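Local structure of nuclear RNA export factor 2 (Drosophila melanogaster, 6MRK) at residues T114-Y119 and A124-A129; E25-E30 and H107-L112. The protein forms, in ovaries, a complex with Piwi and Nxt1 for cotranscriptional transposon silencing, and may aid mRNA export from the nucleus, this chain being its NTF2-like domain. All coordinates share one frame; numbering follows the deposited sequence.

Contact 1 of 2, residues T114-Y119 and A124-A129; sequences TDVMHY and AVIYVA
Met117 runs across the Tyr127 side chain, roughly perpendicular to it, Met117 CG coming within 3.6 Å of Tyr127 CE2. The Met117 chain folds at its second and third torsions and brings SD 5.1 Å from the centroid of the Tyr127 ring, an oblique Met-aromatic contact. Beside this pair, His118 and Val125 stand next to each other on one face of the sheet. The CG2 branch of Val125 meets His118 ND1 at 3.3 Å, while CG1 turns to Met117 CB. Tyr119, its CG anti to the backbone N (chi1 179°), brings CD1 4.1 Å from Ala124 CB, which sits at the ring edge. Val116 packs its CG2 against Ile126 CD1.

The scaffold is an antiparallel beta hairpin. Asp115 and Tyr127 form a hydrogen-bonded pair, Asp115 N to Tyr127 O at 2.9 Å and Tyr127 N to Asp115 O at 3.0 Å. A beta bulge at Met117 (psi -28°) goes with a one-residue shift in register between Val116 and His118. Met117 N donates to Val125 O at 2.9 Å, and beyond the bulge Val125 N to His118 O at 3.2 Å.

Further out, Val15 and Leu19 of helix 12-27 pack over the face of Thr114, Val116 and Val128. Asp115, Met117, His118 and Tyr127 instead meet the chain of another protein: Asp115 OD1 makes a salt bridge with a basic side chain of that other chain, and OD2 a hydrogen bond with one of its polar side chains. An acidic group held among apolar and aromatic neighbours is consistent with an interface combining charge pairing and apolar packing.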
ATOM      1  N   THR A 114      -1.341  -6.763  -9.721  1.00 33.34           N
ATOM      2  CA  THR A 114       0.052  -6.345  -9.462  1.00 31.94           C
ATOM      3  C   THR A 114       0.205  -4.916  -9.979  1.00 32.39           C
ATOM      4  O   THR A 114      -0.393  -4.571 -11.008  1.00 31.77           O
ATOM      5  CB  THR A 114       0.983  -7.378 -10.114  1.00 34.34           C
ATOM      6  OG1 THR A 114       1.402  -8.158  -9.001  1.00 34.43           O
ATOM      7  CG2 THR A 114       2.157  -6.821 -10.904  1.00 35.68           C
ATOM      8  N   ASP A 115       0.984  -4.102  -9.292  1.00 34.34           N
ATOM      9  CA  ASP A 115       1.419  -2.786  -9.821  1.00 36.27           C
ATOM     10  C   ASP A 115       2.868  -2.582  -9.401  1.00 32.56           C
ATOM     11  O   ASP A 115       3.077  -2.264  -8.237  1.00 32.62           O
ATOM     12  CB  ASP A 115       0.555  -1.628  -9.304  1.00 39.35           C
ATOM     13  CG  ASP A 115      -0.899  -1.674  -9.737  1.00 44.27           C
ATOM     14  OD1 ASP A 115      -1.645  -2.490  -9.151  1.00 47.91           O
ATOM     15  OD2 ASP A 115      -1.280  -0.898 -10.654  1.00 49.65           O
ATOM     16  N   VAL A 116       3.828  -2.780 -10.299  1.00 31.37           N
ATOM     17  CA  VAL A 116       5.249  -2.432 -10.013  1.00 31.12           C
ATOM     18  C   VAL A 116       5.437  -0.977 -10.420  1.00 29.50           C
ATOM     19  O   VAL A 116       5.199  -0.674 -11.572  1.00 33.12           O
ATOM     20  CB  VAL A 116       6.249  -3.352 -10.735  1.00 32.64           C
ATOM     21  CG1 VAL A 116       7.673  -2.985 -10.356  1.00 32.88           C
ATOM     22  CG2 VAL A 116       5.985  -4.827 -10.456  1.00 31.37           C
ATOM     23  N   MET A 117       5.826  -0.110  -9.498  1.00 29.14           N
ATOM     24  CA  MET A 117       5.711   1.353  -9.705  1.00 30.09           C
ATOM     25  C   MET A 117       7.094   1.985  -9.848  1.00 33.14           C
ATOM     26  O   MET A 117       7.160   3.037 -10.490  1.00 38.99           O
ATOM     27  CB  MET A 117       4.969   2.013  -8.543  1.00 28.64           C
ATOM     28  CG  MET A 117       3.618   1.368  -8.246  1.00 28.81           C
ATOM     29  SD  MET A 117       2.282   1.704  -9.441  1.00 29.62           S
ATOM     30  CE  MET A 117       2.475   3.465  -9.723  1.00 27.62           C
ATOM     31  N   HIS A 118       8.134   1.402  -9.245  1.00 34.45           N
ATOM     32  CA  HIS A 118       9.553   1.807  -9.426  1.00 35.00           C
ATOM     33  C   HIS A 118      10.405   0.556  -9.526  1.00 35.72           C
ATOM     34  O   HIS A 118      10.025  -0.473  -8.960  1.00 37.47           O
ATOM     35  CB  HIS A 118      10.044   2.698  -8.297  1.00 37.18           C
ATOM     36  CG  HIS A 118       9.195   3.910  -8.152  1.00 43.78           C
ATOM     37  ND1 HIS A 118       8.914   4.484  -6.920  1.00 52.29           N
ATOM     38  CD2 HIS A 118       8.514   4.627  -9.069  1.00 45.07           C
ATOM     39  CE1 HIS A 118       8.117   5.521  -7.093  1.00 53.79           C
ATOM     40  NE2 HIS A 118       7.863   5.632  -8.411  1.00 51.48           N
ATOM     41  N   TYR A 119      11.503   0.640 -10.256  1.00 35.84           N
ATOM     42  CA  TYR A 119      12.461  -0.476 -10.342  1.00 35.71           C
ATOM     43  C   TYR A 119      13.793   0.036 -10.861  1.00 35.41           C
ATOM     44  O   TYR A 119      13.814   0.576 -11.952  1.00 34.82           O
ATOM     45  CB  TYR A 119      11.905  -1.573 -11.237  1.00 35.29           C
ATOM     46  CG  TYR A 119      12.840  -2.735 -11.406  1.00 36.25           C
ATOM     47  CD1 TYR A 119      12.861  -3.775 -10.502  1.00 38.49           C
ATOM     48  CD2 TYR A 119      13.705  -2.794 -12.480  1.00 40.09           C
ATOM     49  CE1 TYR A 119      13.705  -4.860 -10.676  1.00 42.45           C
ATOM     50  CE2 TYR A 119      14.561  -3.862 -12.670  1.00 41.97           C
ATOM     51  CZ  TYR A 119      14.558  -4.905 -11.767  1.00 44.18           C
ATOM     52  OH  TYR A 119      15.404  -5.955 -11.972  1.00 46.18           O
ATOM     53  N   ALA A 124      12.866  -1.345  -5.599  1.00 38.52           N
ATOM     54  CA  ALA A 124      11.545  -1.281  -6.253  1.00 38.89           C
ATOM     55  C   ALA A 124      10.433  -0.920  -5.265  1.00 35.84           C
ATOM     56  O   ALA A 124      10.627  -0.987  -4.050  1.00 31.91           O
ATOM     57  CB  ALA A 124      11.262  -2.595  -6.933  1.00 38.23           C
ATOM     58  N   VAL A 125       9.303  -0.515  -5.832  1.00 35.22           N
ATOM     59  CA  VAL A 125       8.006  -0.316  -5.138  1.00 33.76           C
ATOM     60  C   VAL A 125       7.028  -1.271  -5.805  1.00 32.29           C
ATOM     61  O   VAL A 125       6.950  -1.235  -7.032  1.00 35.64           O
ATOM     62  CB  VAL A 125       7.539   1.140  -5.265  1.00 32.52           C
ATOM     63  CG1 VAL A 125       6.180   1.350  -4.610  1.00 33.03           C
ATOM     64  CG2 VAL A 125       8.582   2.088  -4.706  1.00 31.38           C
ATOM     65  N   ILE A 126       6.337  -2.104  -5.043  1.00 30.73           N
ATOM     66  CA  ILE A 126       5.483  -3.161  -5.644  1.00 32.58           C
ATOM     67  C   ILE A 126       4.222  -3.361  -4.805  1.00 28.58           C
ATOM     68  O   ILE A 126       4.307  -3.525  -3.599  1.00 24.92           O
ATOM     69  CB  ILE A 126       6.298  -4.446  -5.868  1.00 36.43           C
ATOM     70  CG1 ILE A 126       5.414  -5.686  -5.928  1.00 41.06           C
ATOM     71  CG2 ILE A 126       7.383  -4.609  -4.830  1.00 38.66           C
ATOM     72  CD1 ILE A 126       6.077  -6.828  -6.660  1.00 44.78           C
ATOM     73  N   TYR A 127       3.078  -3.283  -5.460  1.00 27.43           N
ATOM     74  CA  TYR A 127       1.752  -3.335  -4.814  1.00 29.38           C
ATOM     75  C   TYR A 127       1.051  -4.571  -5.346  1.00 29.28           C
ATOM     76  O   TYR A 127       1.257  -4.904  -6.500  1.00 34.85           O
ATOM     77  CB  TYR A 127       0.911  -2.089  -5.110  1.00 28.60           C
ATOM     78  CG  TYR A 127       1.554  -0.766  -4.787  1.00 28.54           C
ATOM     79  CD1 TYR A 127       2.457  -0.608  -3.750  1.00 31.25           C
ATOM     80  CD2 TYR A 127       1.231   0.359  -5.512  1.00 31.27           C
ATOM     81  CE1 TYR A 127       3.022   0.621  -3.441  1.00 29.82           C
ATOM     82  CE2 TYR A 127       1.768   1.604  -5.209  1.00 32.43           C
ATOM     83  CZ  TYR A 127       2.670   1.737  -4.170  1.00 30.79           C
ATOM     84  OH  TYR A 127       3.230   2.950  -3.907  1.00 31.32           O
ATOM     85  N   VAL A 128       0.279  -5.235  -4.506  1.00 29.44           N
ATOM     86  CA  VAL A 128      -0.562  -6.388  -4.918  1.00 30.27           C
ATOM     87  C   VAL A 128      -1.960  -6.152  -4.331  1.00 31.46           C
ATOM     88  O   VAL A 128      -2.064  -5.674  -3.194  1.00 32.82           O
ATOM     89  CB  VAL A 128       0.085  -7.713  -4.472  1.00 29.07           C
ATOM     90  CG1 VAL A 128       0.048  -7.886  -2.967  1.00 31.70           C
ATOM     91  CG2 VAL A 128      -0.543  -8.912  -5.140  1.00 28.86           C
ATOM     92  N   ALA A 129      -3.004  -6.382  -5.117  1.00 31.41           N
ATOM     93  CA  ALA A 129      -4.410  -6.374  -4.662  1.00 30.80           C
ATOM     94  C   ALA A 129      -4.961  -7.775  -4.912  1.00 31.16           C
ATOM     95  O   ALA A 129      -4.783  -8.309  -6.035  1.00 32.51           O
ATOM     96  CB  ALA A 129      -5.189  -5.315  -5.411  1.00 30.73           C
TER

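Contact 2 of 2, residues E25-E30 and H107-L112; sequences EFENDE and HDFHSL
The His107 imidazole is met at its edge by Glu27, whose carboxylate plane is turned only 6° from that of the ring, and CG of Glu27 also sits at that edge. Phe26 CD2 approaches the same ring near its plane, 4.3 Å from His107 CE1. The ring of Phe156 meets His107 with the planes at about 75°. The motif is a His-carboxylate hydrogen bond, here joining helix 12-27 to strand 104-119 of the NTF2-like fold.

His107 ND1 donates to Glu27 OE2 at 2.9 Å, only 4° from the imidazole plane and on the anti lone pair of the oxygen. His107 N donates to the same OE2 at 2.7 Å, but from above the carboxylate plane. Two N-H groups of one residue thus grip one oxygen, which fixes the rotation of the imidazole and would favour an ionised Glu27. The Glu27 chain, extended beyond CG, reaches from the helix to the strand.

Phe109 brings CE1 to 3.5 Å from Glu27 OE2, an oblique approach, and its ring also has a cation-pi contact with Arg24. Phe26 is likewise engaged by Arg32 and Arg158 through cation-pi contacts. Beyond the helix, Asn28 OD1 accepts from Glu30 N at 3.0 Å, an Asx turn. In the turn after His107, Asp108 O takes two donors, Ser111 N at 2.9 Å and Ser111 OG, in the carbonyl plane, at 2.7 Å.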
ATOM      1  N   GLU A  25       4.890 -17.736   2.088  1.00 37.80           N
ATOM      2  CA  GLU A  25       5.601 -17.992   3.364  1.00 39.34           C
ATOM      3  C   GLU A  25       4.942 -17.251   4.528  1.00 40.33           C
ATOM      4  O   GLU A  25       5.232 -17.620   5.676  1.00 43.32           O
ATOM      5  CB  GLU A  25       7.056 -17.572   3.239  1.00 44.02           C
ATOM      6  CG  GLU A  25       7.920 -18.074   4.374  1.00 50.48           C
ATOM      7  CD  GLU A  25       9.398 -18.122   4.005  1.00 60.09           C
ATOM      8  OE1 GLU A  25       9.743 -17.748   2.846  1.00 59.80           O
ATOM      9  OE2 GLU A  25      10.205 -18.528   4.866  1.00 68.47           O
ATOM     10  N   PHE A  26       4.131 -16.221   4.259  1.00 38.51           N
ATOM     11  CA  PHE A  26       3.330 -15.513   5.287  1.00 36.10           C
ATOM     12  C   PHE A  26       2.180 -16.434   5.690  1.00 36.48           C
ATOM     13  O   PHE A  26       1.825 -16.453   6.869  1.00 39.70           O
ATOM     14  CB  PHE A  26       2.817 -14.164   4.775  1.00 35.08           C
ATOM     15  CG  PHE A  26       1.998 -13.406   5.786  1.00 35.74           C
ATOM     16  CD1 PHE A  26       2.618 -12.640   6.759  1.00 36.86           C
ATOM     17  CD2 PHE A  26       0.610 -13.479   5.791  1.00 36.17           C
ATOM     18  CE1 PHE A  26       1.876 -11.960   7.713  1.00 36.95           C
ATOM     19  CE2 PHE A  26      -0.134 -12.786   6.737  1.00 36.46           C
ATOM     20  CZ  PHE A  26       0.503 -12.032   7.700  1.00 37.49           C
ATOM     21  N   GLU A  27       1.666 -17.196   4.723  1.00 37.59           N
ATOM     22  CA  GLU A  27       0.420 -18.015   4.804  1.00 39.03           C
ATOM     23  C   GLU A  27       0.368 -18.787   6.123  1.00 39.95           C
ATOM     24  O   GLU A  27      -0.546 -18.505   6.934  1.00 40.50           O
ATOM     25  CB  GLU A  27       0.286 -18.937   3.583  1.00 38.01           C
ATOM     26  CG  GLU A  27      -0.119 -18.171   2.327  1.00 39.61           C
ATOM     27  CD  GLU A  27      -0.786 -18.931   1.196  1.00 41.02           C
ATOM     28  OE1 GLU A  27      -0.753 -20.179   1.209  1.00 43.44           O
ATOM     29  OE2 GLU A  27      -1.336 -18.258   0.291  1.00 38.10           O
ATOM     30  N   ASN A  28       1.288 -19.728   6.328  1.00 43.17           N
ATOM     31  CA  ASN A  28       1.289 -20.582   7.544  1.00 45.34           C
ATOM     32  C   ASN A  28       1.967 -19.800   8.674  1.00 46.49           C
ATOM     33  O   ASN A  28       3.182 -19.526   8.573  1.00 45.39           O
ATOM     34  CB  ASN A  28       1.906 -21.956   7.274  1.00 47.39           C
ATOM     35  CG  ASN A  28       1.782 -22.900   8.449  1.00 48.54           C
ATOM     36  OD1 ASN A  28       1.497 -22.476   9.564  1.00 52.93           O
ATOM     37  ND2 ASN A  28       2.004 -24.179   8.204  1.00 49.32           N
ATOM     38  N   ASP A  29       1.195 -19.457   9.710  1.00 50.38           N
ATOM     39  CA  ASP A  29       1.623 -18.583  10.841  1.00 53.06           C
ATOM     40  C   ASP A  29       2.659 -19.303  11.712  1.00 49.02           C
ATOM     41  O   ASP A  29       3.389 -18.607  12.422  1.00 45.24           O
ATOM     42  CB  ASP A  29       0.430 -18.087  11.672  1.00 58.22           C
ATOM     43  CG  ASP A  29      -0.540 -19.158  12.154  1.00 58.31           C
ATOM     44  OD1 ASP A  29      -0.660 -20.200  11.476  1.00 59.73           O
ATOM     45  OD2 ASP A  29      -1.184 -18.928  13.201  1.00 55.55           O
ATOM     46  N   GLU A  30       2.715 -20.636  11.644  1.00 51.12           N
ATOM     47  CA  GLU A  30       3.699 -21.489  12.367  1.00 54.45           C
ATOM     48  C   GLU A  30       5.135 -21.206  11.904  1.00 50.13           C
ATOM     49  O   GLU A  30       6.036 -21.275  12.753  1.00 49.90           O
ATOM     50  CB  GLU A  30       3.399 -22.975  12.150  1.00 60.82           C
ATOM     51  CG  GLU A  30       2.633 -23.636  13.284  1.00 66.42           C
ATOM     52  CD  GLU A  30       2.715 -25.154  13.234  1.00 74.97           C
ATOM     53  OE1 GLU A  30       1.893 -25.777  12.504  1.00 72.78           O
ATOM     54  OE2 GLU A  30       3.633 -25.709  13.888  1.00 80.55           O
ATOM     55  N   HIS A 107      -3.814 -17.149   0.447  1.00 37.52           N
ATOM     56  CA  HIS A 107      -4.076 -16.178  -0.643  1.00 34.77           C
ATOM     57  C   HIS A 107      -4.650 -16.920  -1.853  1.00 32.19           C
ATOM     58  O   HIS A 107      -4.194 -18.035  -2.137  1.00 34.26           O
ATOM     59  CB  HIS A 107      -2.798 -15.417  -1.014  1.00 34.31           C
ATOM     60  CG  HIS A 107      -2.129 -14.743   0.129  1.00 33.08           C
ATOM     61  ND1 HIS A 107      -1.390 -15.445   1.052  1.00 32.32           N
ATOM     62  CD2 HIS A 107      -2.044 -13.438   0.467  1.00 34.77           C
ATOM     63  CE1 HIS A 107      -0.890 -14.604   1.935  1.00 34.12           C
ATOM     64  NE2 HIS A 107      -1.271 -13.355   1.598  1.00 35.62           N
ATOM     65  N   ASP A 108      -5.575 -16.292  -2.573  1.00 32.16           N
ATOM     66  CA  ASP A 108      -6.076 -16.788  -3.882  1.00 32.24           C
ATOM     67  C   ASP A 108      -5.190 -16.178  -4.977  1.00 33.08           C
ATOM     68  O   ASP A 108      -5.471 -15.069  -5.428  1.00 37.14           O
ATOM     69  CB  ASP A 108      -7.572 -16.492  -4.027  1.00 31.70           C
ATOM     70  CG  ASP A 108      -8.165 -16.813  -5.395  1.00 32.67           C
ATOM     71  OD1 ASP A 108      -7.419 -17.279  -6.276  1.00 32.89           O
ATOM     72  OD2 ASP A 108      -9.370 -16.564  -5.584  1.00 33.27           O
ATOM     73  N   PHE A 109      -4.151 -16.880  -5.409  1.00 34.13           N
ATOM     74  CA  PHE A 109      -3.103 -16.314  -6.296  1.00 36.97           C
ATOM     75  C   PHE A 109      -3.672 -15.935  -7.653  1.00 38.09           C
ATOM     76  O   PHE A 109      -3.118 -15.045  -8.289  1.00 38.64           O
ATOM     77  CB  PHE A 109      -1.937 -17.288  -6.451  1.00 38.63           C
ATOM     78  CG  PHE A 109      -1.019 -17.219  -5.262  1.00 39.15           C
ATOM     79  CD1 PHE A 109      -1.246 -17.990  -4.132  1.00 38.41           C
ATOM     80  CD2 PHE A 109       0.004 -16.292  -5.237  1.00 38.70           C
ATOM     81  CE1 PHE A 109      -0.427 -17.865  -3.025  1.00 38.48           C
ATOM     82  CE2 PHE A 109       0.823 -16.173  -4.128  1.00 38.33           C
ATOM     83  CZ  PHE A 109       0.600 -16.949  -3.022  1.00 36.95           C
ATOM     84  N   HIS A 110      -4.740 -16.598  -8.077  1.00 44.26           N
ATOM     85  CA  HIS A 110      -5.466 -16.281  -9.337  1.00 47.88           C
ATOM     86  C   HIS A 110      -6.090 -14.881  -9.264  1.00 44.05           C
ATOM     87  O   HIS A 110      -6.395 -14.317 -10.322  1.00 42.63           O
ATOM     88  CB  HIS A 110      -6.560 -17.320  -9.603  1.00 55.24           C
ATOM     89  CG  HIS A 110      -6.060 -18.607 -10.168  1.00 64.80           C
ATOM     90  ND1 HIS A 110      -6.909 -19.518 -10.784  1.00 69.56           N
ATOM     91  CD2 HIS A 110      -4.819 -19.143 -10.218  1.00 71.57           C
ATOM     92  CE1 HIS A 110      -6.209 -20.560 -11.187  1.00 72.09           C
ATOM     93  NE2 HIS A 110      -4.922 -20.357 -10.847  1.00 74.13           N
ATOM     94  N   SER A 111      -6.310 -14.352  -8.060  1.00 40.77           N
ATOM     95  CA  SER A 111      -7.129 -13.133  -7.845  1.00 38.80           C
ATOM     96  C   SER A 111      -6.237 -11.895  -7.851  1.00 38.88           C
ATOM     97  O   SER A 111      -6.788 -10.782  -7.817  1.00 40.05           O
ATOM     98  CB  SER A 111      -7.923 -13.238  -6.569  1.00 36.37           C
ATOM     99  OG  SER A 111      -7.134 -12.926  -5.430  1.00 33.82           O
ATOM    100  N   LEU A 112      -4.920 -12.089  -7.922  1.00 35.98           N
ATOM    101  CA  LEU A 112      -3.951 -11.039  -7.550  1.00 38.31           C
ATOM    102  C   LEU A 112      -3.755 -10.071  -8.704  1.00 36.23           C
ATOM    103  O   LEU A 112      -3.417 -10.534  -9.795  1.00 34.64           O
ATOM    104  CB  LEU A 112      -2.604 -11.667  -7.196  1.00 41.18           C
ATOM    105  CG  LEU A 112      -2.568 -12.514  -5.927  1.00 42.92           C
ATOM    106  CD1 LEU A 112      -1.141 -12.965  -5.683  1.00 41.26           C
ATOM    107  CD2 LEU A 112      -3.123 -11.762  -4.715  1.00 43.01           C
TER

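From the N terminus, the chain runs through helix 12-27 and, 77 positions after Glu30, comes back to it at His107. There contact 2 closes a long loop holding strand 44-49 and helices 59-70 and 92-99, tying the helix to the first part of strand 104-119. Contact 1 opens only afterwards, farther along that same strand, and closes the short turn to strand 123-135. The two are therefore in series and neither encloses the other. Their centres lie about 18 Å apart, yet they touch: Leu112 CD2 packs 3.9 Å from Val128 CG2. Together they set helix 12-27 against a hairpin of the domain's mixed sheet.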